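Local coordinates for protein A-adding tRNA nucleotidyltransferase (PDB 4WBY) that adds the terminal adenosine to tRNA ending in CC, using ATP and magnesium, and so completes the CCA tail, at residues 184-189 with 226-231. Numbering follows the deposited sequence.
Sequences STEKLL and YRKYRV
Leu189 and Tyr229 bring the two backbones closest, their CA atoms 8.1 Å apart, where a turn of helix 183-194 faces the C-terminal end of helix 219-228. That helix ends in a Schellman motif: Val231 N donates a hydrogen bond to Tyr226 O and Arg230 N to Arg227 O, with Arg230 at positive phi as the C-prime residue. Tyr229, the first residue to leave helical backbone angles, points its CB at the opposing helix. Its CG lies anti to the carbonyl carbon (chi1 -66°), and the ring extends across the gap to place the hydroxyl at Glu186. Tyrosine suits this place because its ring can pack against leucine while its far end remains polar. The hydroxyl of Tyr229 donates through OH to OE2 of Glu186 at 2.6 Å, meeting the oxygen on its anti side and 27° out of the carboxylate plane. Carboxylate and ring planes are turned 67° apart. Glu186, long enough to carry an acceptor to the hydroxyl, has an extended chain, CG anti to the backbone N. A water donates to the same OE2 and accepts from Lys228 NZ, bridging charges too far apart for a direct salt bridge, 4.2 Å between Glu186 OE2 and Lys228 NZ. Lysine suits its position: the aliphatic chain covers the ring, CG 4.0 Å above the ring centre of Tyr229, while the amine keeps to water. Deeper in, apolar, branched Leu189 packs CD2 obliquely against the root of the ring, 3.8 Å from Tyr229 CG. Within the nucleotidyltransferase part of a longer protein, the contact ties the end of helix 219-228 to helix 183-194: Leu181 of strand 180-181 touches Glu186, Leu189 and Tyr229, while helix 165-177 supplies Ile167 against Leu189 and the ATP-binding residue Leu171 against Tyr229.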
loop_
_atom_site.group_PDB
_atom_site.type_symbol
_atom_site.label_atom_id
_atom_site.label_comp_id
_atom_site.label_asym_id
_atom_site.label_seq_id
_atom_site.Cartn_x
_atom_site.Cartn_y
_atom_site.Cartn_z
ATOM N N SER A 184 8.672 0.311 -24.749
ATOM C CA SER A 184 8.969 1.742 -24.774
ATOM C C SER A 184 8.799 2.369 -23.390
ATOM O O SER A 184 9.569 3.247 -23.014
ATOM C CB SER A 184 8.099 2.479 -25.791
ATOM O OG SER A 184 6.727 2.342 -25.492
ATOM N N THR A 185 7.798 1.926 -22.638
ATOM C CA THR A 185 7.608 2.445 -21.280
ATOM C C THR A 185 8.841 2.160 -20.417
ATOM O O THR A 185 9.272 3.018 -19.639
ATOM C CB THR A 185 6.338 1.856 -20.638
ATOM O OG1 THR A 185 5.195 2.374 -21.331
ATOM C CG2 THR A 185 6.216 2.231 -19.158
ATOM N N GLU A 186 9.415 0.968 -20.562
ATOM C CA GLU A 186 10.643 0.644 -19.839
ATOM C C GLU A 186 11.796 1.573 -20.232
ATOM O O GLU A 186 12.543 2.042 -19.370
ATOM C CB GLU A 186 11.053 -0.811 -20.076
ATOM C CG GLU A 186 12.263 -1.220 -19.224
ATOM C CD GLU A 186 12.721 -2.636 -19.474
ATOM O OE1 GLU A 186 12.763 -3.048 -20.649
ATOM O OE2 GLU A 186 13.047 -3.337 -18.492
ATOM N N LYS A 187 11.952 1.831 -21.527
ATOM C CA LYS A 187 12.998 2.749 -21.980
ATOM C C LYS A 187 12.795 4.121 -21.366
ATOM O O LYS A 187 13.748 4.767 -20.917
ATOM C CB LYS A 187 13.009 2.873 -23.503
ATOM C CG LYS A 187 13.465 1.647 -24.228
ATOM C CD LYS A 187 13.420 1.870 -25.728
ATOM C CE LYS A 187 13.675 0.562 -26.458
ATOM N NZ LYS A 187 13.532 0.711 -27.930
ATOM N N LEU A 188 11.549 4.581 -21.377
ATOM C CA LEU A 188 11.242 5.906 -20.851
ATOM C C LEU A 188 11.518 5.980 -19.358
ATOM O O LEU A 188 12.014 6.988 -18.864
ATOM C CB LEU A 188 9.784 6.266 -21.135
ATOM C CG LEU A 188 9.458 6.474 -22.614
ATOM C CD1 LEU A 188 7.947 6.476 -22.829
ATOM C CD2 LEU A 188 10.085 7.769 -23.114
ATOM N N LEU A 189 11.186 4.915 -18.636
ATOM C CA LEU A 189 11.390 4.895 -17.194
ATOM C C LEU A 189 12.882 4.924 -16.875
ATOM O O LEU A 189 13.329 5.707 -16.037
ATOM C CB LEU A 189 10.709 3.671 -16.574
ATOM C CG LEU A 189 10.687 3.579 -15.043
ATOM C CD1 LEU A 189 9.422 2.846 -14.556
ATOM C CD2 LEU A 189 11.937 2.891 -14.504
ATOM N N TYR A 226 12.041 -1.984 -7.777
ATOM C CA TYR A 226 12.783 -0.810 -7.334
ATOM C C TYR A 226 14.288 -1.040 -7.508
ATOM O O TYR A 226 15.030 -0.157 -7.948
ATOM C CB TYR A 226 12.514 -0.489 -5.864
ATOM C CG TYR A 226 11.248 0.265 -5.505
ATOM C CD1 TYR A 226 10.181 0.403 -6.382
ATOM C CD2 TYR A 226 11.133 0.831 -4.245
ATOM C CE1 TYR A 226 9.026 1.103 -6.001
ATOM C CE2 TYR A 226 10.012 1.513 -3.857
ATOM C CZ TYR A 226 8.959 1.654 -4.730
ATOM O OH TYR A 226 7.865 2.361 -4.293
ATOM N N ARG A 227 14.737 -2.233 -7.122
ATOM C CA ARG A 227 16.143 -2.595 -7.244
ATOM C C ARG A 227 16.577 -2.625 -8.713
ATOM O O ARG A 227 17.589 -2.022 -9.085
ATOM C CB ARG A 227 16.402 -3.950 -6.579
ATOM C CG ARG A 227 17.871 -4.335 -6.504
ATOM C CD ARG A 227 18.072 -5.570 -5.640
ATOM N NE ARG A 227 17.598 -6.794 -6.285
ATOM C CZ ARG A 227 18.361 -7.590 -7.029
ATOM N NH1 ARG A 227 19.633 -7.286 -7.239
ATOM N NH2 ARG A 227 17.846 -8.686 -7.569
ATOM N N LYS A 228 15.800 -3.317 -9.545
ATOM C CA LYS A 228 16.106 -3.438 -10.967
ATOM C C LYS A 228 16.289 -2.083 -11.653
ATOM O O LYS A 228 17.195 -1.921 -12.481
ATOM C CB LYS A 228 15.004 -4.228 -11.677
ATOM C CG LYS A 228 15.209 -4.403 -13.177
ATOM C CD LYS A 228 14.138 -5.308 -13.769
ATOM C CE LYS A 228 14.283 -5.437 -15.276
ATOM N NZ LYS A 228 13.423 -6.514 -15.843
ATOM N N TYR A 229 15.427 -1.123 -11.312
ATOM C CA TYR A 229 15.435 0.174 -11.983
ATOM C C TYR A 229 16.140 1.266 -11.180
ATOM O O TYR A 229 16.106 2.443 -11.556
ATOM C CB TYR A 229 14.000 0.578 -12.344
ATOM C CG TYR A 229 13.432 -0.375 -13.371
ATOM C CD1 TYR A 229 13.954 -0.420 -14.662
ATOM C CD2 TYR A 229 12.411 -1.260 -13.046
ATOM C CE1 TYR A 229 13.459 -1.318 -15.612
ATOM C CE2 TYR A 229 11.906 -2.149 -13.983
ATOM C CZ TYR A 229 12.432 -2.178 -15.261
ATOM O OH TYR A 229 11.927 -3.071 -16.183
ATOM N N ARG A 230 16.788 0.860 -10.090
ATOM C CA ARG A 230 17.695 1.723 -9.323
ATOM C C ARG A 230 17.016 2.972 -8.780
ATOM O O ARG A 230 17.609 4.057 -8.764
ATOM C CB ARG A 230 18.894 2.129 -10.184
ATOM C CG ARG A 230 19.632 0.952 -10.801
ATOM C CD ARG A 230 20.759 1.428 -11.702
ATOM N NE ARG A 230 21.377 0.334 -12.444
ATOM C CZ ARG A 230 22.424 -0.359 -12.011
ATOM N NH1 ARG A 230 22.965 -0.076 -10.835
ATOM N NH2 ARG A 230 22.929 -1.336 -12.752
ATOM N N VAL A 231 15.786 2.830 -8.297
ATOM C CA VAL A 231 15.053 4.020 -7.903
ATOM C C VAL A 231 15.362 4.499 -6.476
ATOM O O VAL A 231 15.398 5.703 -6.249
ATOM C CB VAL A 231 13.531 3.826 -8.056
ATOM C CG1 VAL A 231 13.176 3.416 -9.488
ATOM C CG2 VAL A 231 13.013 2.813 -7.085
HETATM O O HOH W 1 13.373 -5.968 -18.604
#